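Local coordinates for computational designed protein based on evolution (Synthetic construct, PDB 6JCC) that is of unknown function but was designed by computation to adopt a helical fold of the caspase recruitment domain type, at residues A[24-29]-A[41-46]; A[33-38]-A[68-73]; A[77-82]-A[86-91]. One frame throughout, in Å; residues are numbered along the deposited sequence.

Contact 1: residues A[24-29]-A[41-46]; sequences DPTKIL and AELQEV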
loop_
_atom_site.group_PDB
_atom_site.type_symbol
_atom_site.label_atom_id
_atom_site.label_comp_id
_atom_site.label_asym_id
_atom_site.label_seq_id
_atom_site.Cartn_x
_atom_site.Cartn_y
_atom_site.Cartn_z
ATOM N N ASP A 24 -4.955 -7.429 -6.412
ATOM C CA ASP A 24 -3.778 -6.898 -7.102
ATOM C C ASP A 24 -3.619 -5.435 -6.679
ATOM O O ASP A 24 -4.487 -4.624 -6.980
ATOM C CB ASP A 24 -3.987 -6.995 -8.618
ATOM C CG ASP A 24 -2.844 -6.392 -9.440
ATOM O OD1 ASP A 24 -1.847 -5.887 -8.889
ATOM O OD2 ASP A 24 -2.967 -6.426 -10.676
ATOM N N PRO A 25 -2.517 -5.092 -5.986
ATOM C CA PRO A 25 -2.391 -3.703 -5.511
ATOM C C PRO A 25 -2.327 -2.646 -6.622
ATOM O O PRO A 25 -2.590 -1.476 -6.354
ATOM C CB PRO A 25 -1.096 -3.720 -4.692
ATOM C CG PRO A 25 -0.323 -4.862 -5.231
ATOM C CD PRO A 25 -1.330 -5.894 -5.632
ATOM N N THR A 26 -1.996 -3.054 -7.848
ATOM C CA THR A 26 -2.139 -2.197 -9.031
ATOM C C THR A 26 -3.487 -1.473 -9.043
ATOM O O THR A 26 -3.555 -0.292 -9.374
ATOM C CB THR A 26 -1.995 -3.014 -10.333
ATOM O OG1 THR A 26 -0.798 -3.800 -10.273
ATOM C CG2 THR A 26 -1.935 -2.103 -11.560
ATOM N N LYS A 27 -4.542 -2.178 -8.646
ATOM C CA LYS A 27 -5.897 -1.625 -8.638
ATOM C C LYS A 27 -6.123 -0.497 -7.644
ATOM O O LYS A 27 -6.900 0.407 -7.917
ATOM C CB LYS A 27 -6.914 -2.736 -8.392
ATOM C CG LYS A 27 -7.003 -3.687 -9.564
ATOM C CD LYS A 27 -8.045 -4.754 -9.339
ATOM C CE LYS A 27 -8.171 -5.648 -10.558
ATOM N NZ LYS A 27 -8.954 -5.000 -11.642
ATOM N N ILE A 28 -5.455 -0.561 -6.499
ATOM C CA ILE A 28 -5.568 0.503 -5.488
ATOM C C ILE A 28 -4.499 1.589 -5.637
ATOM O O ILE A 28 -4.605 2.638 -5.016
ATOM C CB ILE A 28 -5.606 -0.050 -4.041
ATOM C CG1 ILE A 28 -4.278 -0.701 -3.630
ATOM C CG2 ILE A 28 -6.764 -1.032 -3.893
ATOM C CD1 ILE A 28 -4.170 -0.969 -2.144
ATOM N N LEU A 29 -3.480 1.329 -6.455
ATOM C CA LEU A 29 -2.412 2.301 -6.727
ATOM C C LEU A 29 -2.643 3.149 -7.988
ATOM O O LEU A 29 -1.719 3.817 -8.450
ATOM C CB LEU A 29 -1.066 1.572 -6.832
ATOM C CG LEU A 29 -0.548 0.939 -5.540
ATOM C CD1 LEU A 29 0.550 -0.068 -5.844
ATOM C CD2 LEU A 29 -0.048 1.999 -4.571
ATOM N N ALA A 41 6.919 -1.137 -14.909
ATOM C CA ALA A 41 7.929 -2.189 -14.789
ATOM C C ALA A 41 8.416 -2.359 -13.350
ATOM O O ALA A 41 8.588 -3.485 -12.889
ATOM C CB ALA A 41 9.103 -1.911 -15.717
ATOM N N GLU A 42 8.619 -1.246 -12.642
ATOM C CA GLU A 42 9.019 -1.285 -11.234
ATOM C C GLU A 42 7.957 -1.927 -10.352
ATOM O O GLU A 42 8.288 -2.696 -9.464
ATOM C CB GLU A 42 9.336 0.118 -10.706
ATOM C CG GLU A 42 10.677 0.658 -11.166
ATOM C CD GLU A 42 10.864 2.140 -10.885
ATOM O OE1 GLU A 42 9.877 2.853 -10.624
ATOM O OE2 GLU A 42 12.019 2.596 -10.940
ATOM N N LEU A 43 6.689 -1.613 -10.603
ATOM C CA LEU A 43 5.599 -2.243 -9.851
ATOM C C LEU A 43 5.525 -3.736 -10.158
ATOM O O LEU A 43 5.328 -4.536 -9.258
ATOM C CB LEU A 43 4.244 -1.579 -10.119
ATOM C CG LEU A 43 3.054 -2.098 -9.277
ATOM C CD1 LEU A 43 3.351 -2.154 -7.787
ATOM C CD2 LEU A 43 1.810 -1.257 -9.500
ATOM N N GLN A 44 5.695 -4.095 -11.427
ATOM C CA GLN A 44 5.743 -5.502 -11.853
ATOM C C GLN A 44 6.826 -6.294 -11.111
ATOM O O GLN A 44 6.586 -7.423 -10.683
ATOM C CB GLN A 44 5.963 -5.599 -13.369
ATOM N N GLU A 45 7.999 -5.688 -10.952
ATOM C CA GLU A 45 9.105 -6.306 -10.216
ATOM C C GLU A 45 8.789 -6.499 -8.742
ATOM O O GLU A 45 9.176 -7.502 -8.157
ATOM C CB GLU A 45 10.379 -5.479 -10.354
ATOM C CG GLU A 45 10.956 -5.493 -11.755
ATOM C CD GLU A 45 12.253 -4.722 -11.883
ATOM O OE1 GLU A 45 12.577 -3.911 -10.994
ATOM O OE2 GLU A 45 12.951 -4.925 -12.895
ATOM N N VAL A 46 8.097 -5.528 -8.150
ATOM C CA VAL A 46 7.646 -5.620 -6.758
ATOM C C VAL A 46 6.681 -6.792 -6.549
ATOM O O VAL A 46 6.762 -7.478 -5.535
ATOM C CB VAL A 46 7.002 -4.291 -6.277
ATOM C CG1 VAL A 46 6.266 -4.455 -4.949
ATOM C CG2 VAL A 46 8.065 -3.213 -6.138
#
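Leu-43 of helix 40-47 reaches across to Thr-26 and Leu-29 of the turn before helix 30-34. With CG anti to the backbone N (chi1 -175°), it sends both methyls to the turn. On the tight side, Leu-29 CD1 lies 4.0 Å from Leu-43 CD1 and equally far from Leu-43 CD2. One methyl is thus placed against both prongs of a fork. Leu-29 is buried and continues onto Leu-59 and Leu-74, so this side opens into the hydrophobic interior.

The other side is looser and more polar. Thr-26 is partly exposed, and its OG1 comes within 3.7 Å of Leu-43 CD2. That approach is van der Waals only. The hydroxyl spends its hydrogen bond on Asp-24 OD1, 2.7 Å from Thr-26 OG1. The backbone N of Thr-26 also bonds to Asp-24 OD1, at 3.0 Å, which makes an Asx turn. Both donors arrive from the same face of the carboxylate. Leu-29 then takes the N-cap position of helix 30-34.

The chemistry divides the work. Polar bonds inside 24-29 shape the turn, and the contact with helix 40-47 is apolar, made by Leu-43 and, beside it, Leu-47.

Contact 2: residues A[33-38]-A[68-73]; sequences LRRGLL and PAEAQA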
loop_
_atom_site.group_PDB
_atom_site.type_symbol
_atom_site.label_atom_id
_atom_site.label_comp_id
_atom_site.label_asym_id
_atom_site.label_seq_id
_atom_site.Cartn_x
_atom_site.Cartn_y
_atom_site.Cartn_z
ATOM N N LEU A 33 0.113 5.787 -9.463
ATOM C CA LEU A 33 0.699 5.370 -10.743
ATOM C C LEU A 33 0.570 6.454 -11.819
ATOM O O LEU A 33 1.514 6.705 -12.559
ATOM C CB LEU A 33 0.095 4.049 -11.242
ATOM C CG LEU A 33 0.566 2.787 -10.511
ATOM C CD1 LEU A 33 -0.389 1.624 -10.746
ATOM C CD2 LEU A 33 1.982 2.399 -10.914
ATOM N N ARG A 34 -0.587 7.106 -11.889
ATOM C CA ARG A 34 -0.781 8.237 -12.809
ATOM C C ARG A 34 0.105 9.422 -12.495
ATOM O O ARG A 34 0.389 10.223 -13.373
ATOM C CB ARG A 34 -2.206 8.751 -12.756
ATOM C CG ARG A 34 -3.218 7.803 -13.308
ATOM C CD ARG A 34 -4.588 8.448 -13.324
ATOM N NE ARG A 34 -5.601 7.412 -13.313
ATOM C CZ ARG A 34 -6.905 7.617 -13.240
ATOM N NH1 ARG A 34 -7.396 8.846 -13.170
ATOM N NH2 ARG A 34 -7.721 6.572 -13.241
ATOM N N ARG A 35 0.490 9.543 -11.228
ATOM C CA ARG A 35 1.342 10.627 -10.750
ATOM C C ARG A 35 2.822 10.227 -10.619
ATOM O O ARG A 35 3.602 10.920 -9.965
ATOM C CB ARG A 35 0.761 11.161 -9.434
ATOM C CG ARG A 35 -0.590 11.827 -9.658
ATOM C CD ARG A 35 -1.470 11.885 -8.431
ATOM N NE ARG A 35 -0.891 12.690 -7.367
ATOM C CZ ARG A 35 -1.557 13.525 -6.563
ATOM N NH1 ARG A 35 -0.877 14.185 -5.640
ATOM N NH2 ARG A 35 -2.876 13.731 -6.670
ATOM N N GLY A 36 3.208 9.122 -11.259
ATOM C CA GLY A 36 4.609 8.726 -11.374
ATOM C C GLY A 36 5.292 8.232 -10.111
ATOM O O GLY A 36 6.503 8.386 -9.978
ATOM N N LEU A 37 4.540 7.629 -9.188
ATOM C CA LEU A 37 5.125 7.092 -7.946
ATOM C C LEU A 37 6.225 6.079 -8.269
ATOM O O LEU A 37 7.310 6.110 -7.692
ATOM C CB LEU A 37 4.050 6.425 -7.078
ATOM C CG LEU A 37 4.487 5.895 -5.704
ATOM C CD1 LEU A 37 4.831 7.048 -4.775
ATOM C CD2 LEU A 37 3.405 5.018 -5.089
ATOM N N LEU A 38 5.912 5.188 -9.201
ATOM C CA LEU A 38 6.866 4.217 -9.725
ATOM C C LEU A 38 6.412 3.823 -11.120
ATOM O O LEU A 38 5.247 4.022 -11.471
ATOM C CB LEU A 38 6.971 2.991 -8.804
ATOM C CG LEU A 38 5.830 1.966 -8.718
ATOM C CD1 LEU A 38 6.289 0.754 -7.921
ATOM C CD2 LEU A 38 4.566 2.546 -8.104
ATOM N N PRO A 68 -0.456 13.174 0.709
ATOM C CA PRO A 68 -1.729 13.001 1.418
ATOM C C PRO A 68 -2.908 12.582 0.529
ATOM O O PRO A 68 -3.646 11.665 0.890
ATOM C CB PRO A 68 -1.967 14.381 2.026
ATOM C CG PRO A 68 -0.592 14.876 2.301
ATOM C CD PRO A 68 0.232 14.409 1.135
ATOM N N ALA A 69 -3.068 13.238 -0.618
ATOM C CA ALA A 69 -4.146 12.905 -1.560
ATOM C C ALA A 69 -3.974 11.515 -2.168
ATOM O O ALA A 69 -4.954 10.812 -2.403
ATOM C CB ALA A 69 -4.238 13.949 -2.661
ATOM N N GLU A 70 -2.730 11.125 -2.415
ATOM C CA GLU A 70 -2.432 9.781 -2.916
ATOM C C GLU A 70 -2.753 8.712 -1.878
ATOM O O GLU A 70 -3.287 7.659 -2.215
ATOM C CB GLU A 70 -0.972 9.675 -3.339
ATOM C CG GLU A 70 -0.670 10.396 -4.637
ATOM C CD GLU A 70 0.807 10.524 -4.935
ATOM O OE1 GLU A 70 1.656 10.296 -4.052
ATOM O OE2 GLU A 70 1.119 10.896 -6.078
ATOM N N ALA A 71 -2.405 8.969 -0.624
ATOM C CA ALA A 71 -2.750 8.057 0.473
ATOM C C ALA A 71 -4.264 7.904 0.614
ATOM O O ALA A 71 -4.766 6.790 0.760
ATOM C CB ALA A 71 -2.133 8.525 1.781
ATOM N N GLN A 72 -4.988 9.021 0.540
ATOM C CA GLN A 72 -6.453 8.984 0.585
ATOM C C GLN A 72 -7.053 8.233 -0.606
ATOM O O GLN A 72 -8.006 7.476 -0.434
ATOM C CB GLN A 72 -7.041 10.399 0.661
ATOM C CG GLN A 72 -8.534 10.452 0.979
ATOM C CD GLN A 72 -8.908 9.755 2.280
ATOM O OE1 GLN A 72 -9.777 8.883 2.300
ATOM N NE2 GLN A 72 -8.248 10.129 3.373
ATOM N N ALA A 73 -6.489 8.435 -1.798
ATOM C CA ALA A 73 -6.934 7.726 -3.009
ATOM C C ALA A 73 -6.798 6.214 -2.860
ATOM O O ALA A 73 -7.671 5.450 -3.266
ATOM C CB ALA A 73 -6.146 8.200 -4.219
#
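Arg-35 and Glu-70 carry this contact, and their side chains meet at a slant. The guanidinium and carboxylate planes are turned 59° apart, so the two groups do not pair in a common plane. Glu-70 OE2 lies 3.0 Å from Arg-35 NE in a salt bridge. The hydrogen bond within it is weak, with an N-H...O angle of only 124°. The same oxygen comes within 3.4 Å of Arg-35 CB. The arginine therefore bends round OE2, and a chi3 of 63° makes the bend.

The aliphatic part of Glu-70 also takes part. Its CG sits 3.4 Å above one face of the guanidinium, offset toward the rim. Beyond it, Arg-35 NH2 passes 4.2 Å from Ala-69 CB, in an oblique approach. NH2 also forms a long, weak ion pair with Glu-31, a second one for this arginine. Arg-35 is exposed, whereas Glu-70 is buried.

The other carboxylate oxygen of Glu-70 has its own task. OE1 accepts a hydrogen bond from the backbone N of Ser-67, just before helix 68-80. With an alanine here, Arg-35 NE would probably be left without its carboxylate mate and Ser-67 N without its acceptor, and the guanidinium would be less fixed in rotation.

Arg-35 is where the chain leaves helix 30-34. Gly-36 follows with positive phi, and its N bonds to Leu-33 O at 3.2 Å. Leu-37 N bonds back to Pro-32 O. Leu-37 packs on Phe-62 and Leu-66. The contact thus joins a Schellman motif at one helix end to the first turn of another helix, where the Glu-70 to Ser-67 bond is the kind found in a capping box.

Contact 3: residues A[77-82]-A[86-91]; sequences ALRAHG and LADKLK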
loop_
_atom_site.group_PDB
_atom_site.type_symbol
_atom_site.label_atom_id
_atom_site.label_comp_id
_atom_site.label_asym_id
_atom_site.label_seq_id
_atom_site.Cartn_x
_atom_site.Cartn_y
_atom_site.Cartn_z
ATOM N N ALA A 77 -9.804 3.662 -2.795
ATOM C CA ALA A 77 -9.782 2.565 -3.764
ATOM C C ALA A 77 -10.022 1.204 -3.111
ATOM O O ALA A 77 -10.736 0.372 -3.673
ATOM C CB ALA A 77 -8.472 2.562 -4.528
ATOM N N LEU A 78 -9.426 0.979 -1.938
ATOM C CA LEU A 78 -9.704 -0.238 -1.159
ATOM C C LEU A 78 -11.192 -0.371 -0.852
ATOM O O LEU A 78 -11.768 -1.447 -1.018
ATOM C CB LEU A 78 -8.908 -0.265 0.150
ATOM C CG LEU A 78 -7.473 -0.769 0.029
ATOM C CD1 LEU A 78 -6.665 -0.349 1.247
ATOM C CD2 LEU A 78 -7.433 -2.283 -0.145
ATOM N N ARG A 79 -11.806 0.729 -0.418
ATOM C CA ARG A 79 -13.245 0.750 -0.132
ATOM C C ARG A 79 -14.063 0.497 -1.391
ATOM O O ARG A 79 -15.007 -0.288 -1.370
ATOM C CB ARG A 79 -13.663 2.081 0.488
ATOM C CG ARG A 79 -13.065 2.328 1.858
ATOM C CD ARG A 79 -13.637 3.583 2.490
ATOM N NE ARG A 79 -12.765 4.091 3.548
ATOM C CZ ARG A 79 -12.622 3.549 4.759
ATOM N NH1 ARG A 79 -13.294 2.452 5.116
ATOM N NH2 ARG A 79 -11.788 4.112 5.630
ATOM N N ALA A 80 -13.681 1.147 -2.488
ATOM C CA ALA A 80 -14.371 0.979 -3.769
ATOM C C ALA A 80 -14.322 -0.451 -4.327
ATOM O O ALA A 80 -15.232 -0.856 -5.045
ATOM C CB ALA A 80 -13.828 1.964 -4.790
ATOM N N HIS A 81 -13.271 -1.203 -3.991
ATOM C CA HIS A 81 -13.132 -2.613 -4.394
ATOM C C HIS A 81 -13.761 -3.617 -3.422
ATOM O O HIS A 81 -13.767 -4.818 -3.702
ATOM C CB HIS A 81 -11.656 -2.959 -4.618
ATOM C CG HIS A 81 -11.094 -2.379 -5.875
ATOM N ND1 HIS A 81 -10.658 -1.076 -5.964
ATOM C CD2 HIS A 81 -10.909 -2.921 -7.101
ATOM C CE1 HIS A 81 -10.217 -0.844 -7.186
ATOM N NE2 HIS A 81 -10.362 -1.946 -7.898
ATOM N N GLY A 82 -14.273 -3.126 -2.293
ATOM C CA GLY A 82 -15.017 -3.935 -1.327
ATOM C C GLY A 82 -14.261 -4.333 -0.068
ATOM O O GLY A 82 -14.585 -5.359 0.529
ATOM N N LEU A 86 -9.865 -3.482 5.685
ATOM C CA LEU A 86 -8.474 -3.239 5.280
ATOM C C LEU A 86 -8.184 -1.757 5.040
ATOM O O LEU A 86 -7.094 -1.286 5.361
ATOM C CB LEU A 86 -8.103 -4.052 4.039
ATOM C CG LEU A 86 -8.092 -5.571 4.220
ATOM C CD1 LEU A 86 -7.801 -6.246 2.891
ATOM C CD2 LEU A 86 -7.081 -6.012 5.263
ATOM N N ALA A 87 -9.155 -1.030 4.488
ATOM C CA ALA A 87 -9.032 0.423 4.325
ATOM C C ALA A 87 -8.880 1.132 5.676
ATOM O O ALA A 87 -8.033 2.021 5.829
ATOM C CB ALA A 87 -10.221 0.979 3.559
ATOM N N ASP A 88 -9.685 0.712 6.651
ATOM C CA ASP A 88 -9.615 1.274 8.003
ATOM C C ASP A 88 -8.302 0.946 8.698
ATOM O O ASP A 88 -7.717 1.814 9.341
ATOM C CB ASP A 88 -10.775 0.774 8.868
ATOM C CG ASP A 88 -12.115 1.304 8.418
ATOM O OD1 ASP A 88 -12.179 2.368 7.779
ATOM O OD2 ASP A 88 -13.119 0.644 8.723
ATOM N N LYS A 89 -7.861 -0.302 8.583
ATOM C CA LYS A 89 -6.585 -0.735 9.170
ATOM C C LYS A 89 -5.401 -0.018 8.530
ATOM O O LYS A 89 -4.481 0.407 9.229
ATOM C CB LYS A 89 -6.402 -2.249 9.042
ATOM C CG LYS A 89 -7.279 -3.054 9.983
ATOM C CD LYS A 89 -7.240 -4.535 9.643
ATOM C CE LYS A 89 -8.017 -5.372 10.649
ATOM N NZ LYS A 89 -9.458 -5.005 10.733
ATOM N N LEU A 90 -5.426 0.118 7.207
ATOM C CA LEU A 90 -4.346 0.803 6.502
ATOM C C LEU A 90 -4.253 2.275 6.894
ATOM O O LEU A 90 -3.162 2.769 7.176
ATOM C CB LEU A 90 -4.507 0.677 4.990
ATOM C CG LEU A 90 -3.350 1.237 4.161
ATOM C CD1 LEU A 90 -2.019 0.567 4.470
ATOM C CD2 LEU A 90 -3.690 1.054 2.707
ATOM N N LYS A 91 -5.392 2.966 6.921
ATOM C CA LYS A 91 -5.448 4.370 7.354
ATOM C C LYS A 91 -4.889 4.568 8.772
ATOM O O LYS A 91 -4.212 5.563 9.040
ATOM C CB LYS A 91 -6.884 4.903 7.270
#
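Arg-79 starts with CG beside the backbone N (chi1 -66°), runs extended to NE, and turns at chi4 (-74°) to lay its guanidinium beside helix 84-93. Asp-88 also has CG beside its backbone N (chi1 -68°), which brings its carboxylate to that group. The two segments form an antiparallel helical hairpin, made by the last two helices of this CARD-like bundle.

The helices come close at Leu-78 and Ala-87, whose CA atoms are 5.6 Å apart. The small Ala-87 permits this. Its CB lies 3.9 Å from Leu-78 CB on the inner side and 3.6 Å from Arg-79 CG on the outer side. The same methyl sits 3.7 Å above the centre of the guanidinium. Deeper in, Leu-78 CD1 meets Leu-90 CD2 at 3.6 Å, the side chains crossing at about a right angle. Ile-19 and Leu-12 of helix 6-22 carry the packing on from Leu-78 and Leu-90. Arg-79 NH1 also bonds to Gln-84 OE1.

The salt bridge converges on one oxygen. Asp-88 OD1 lies in the guanidinium plane, 2.9 Å from Arg-79 NH1 and 2.8 Å from Arg-79 NH2.

Overall arrangement
From the N terminus, the chain passes through helix 6-22 and enters the turn 24-29. Contact 1 closes the first loop when helix 40-47 returns to that turn. Contact 2 opens inside this loop, at the end of helix 30-34, and closes only at the start of helix 68-80. Contacts 1 and 2 therefore cross, and they touch where Leu-33 and Leu-38 pack on Leu-43. Contact 3 follows in series as a short hairpin at the other end of helix 68-80. That helix links contacts 2 and 3. Ile-28, on Ala-77 and Leu-78, links contacts 1 and 3. Together they tie the turn after helix 6-22 and helices 30-34, 40-47, 68-80 and 84-93 to one another.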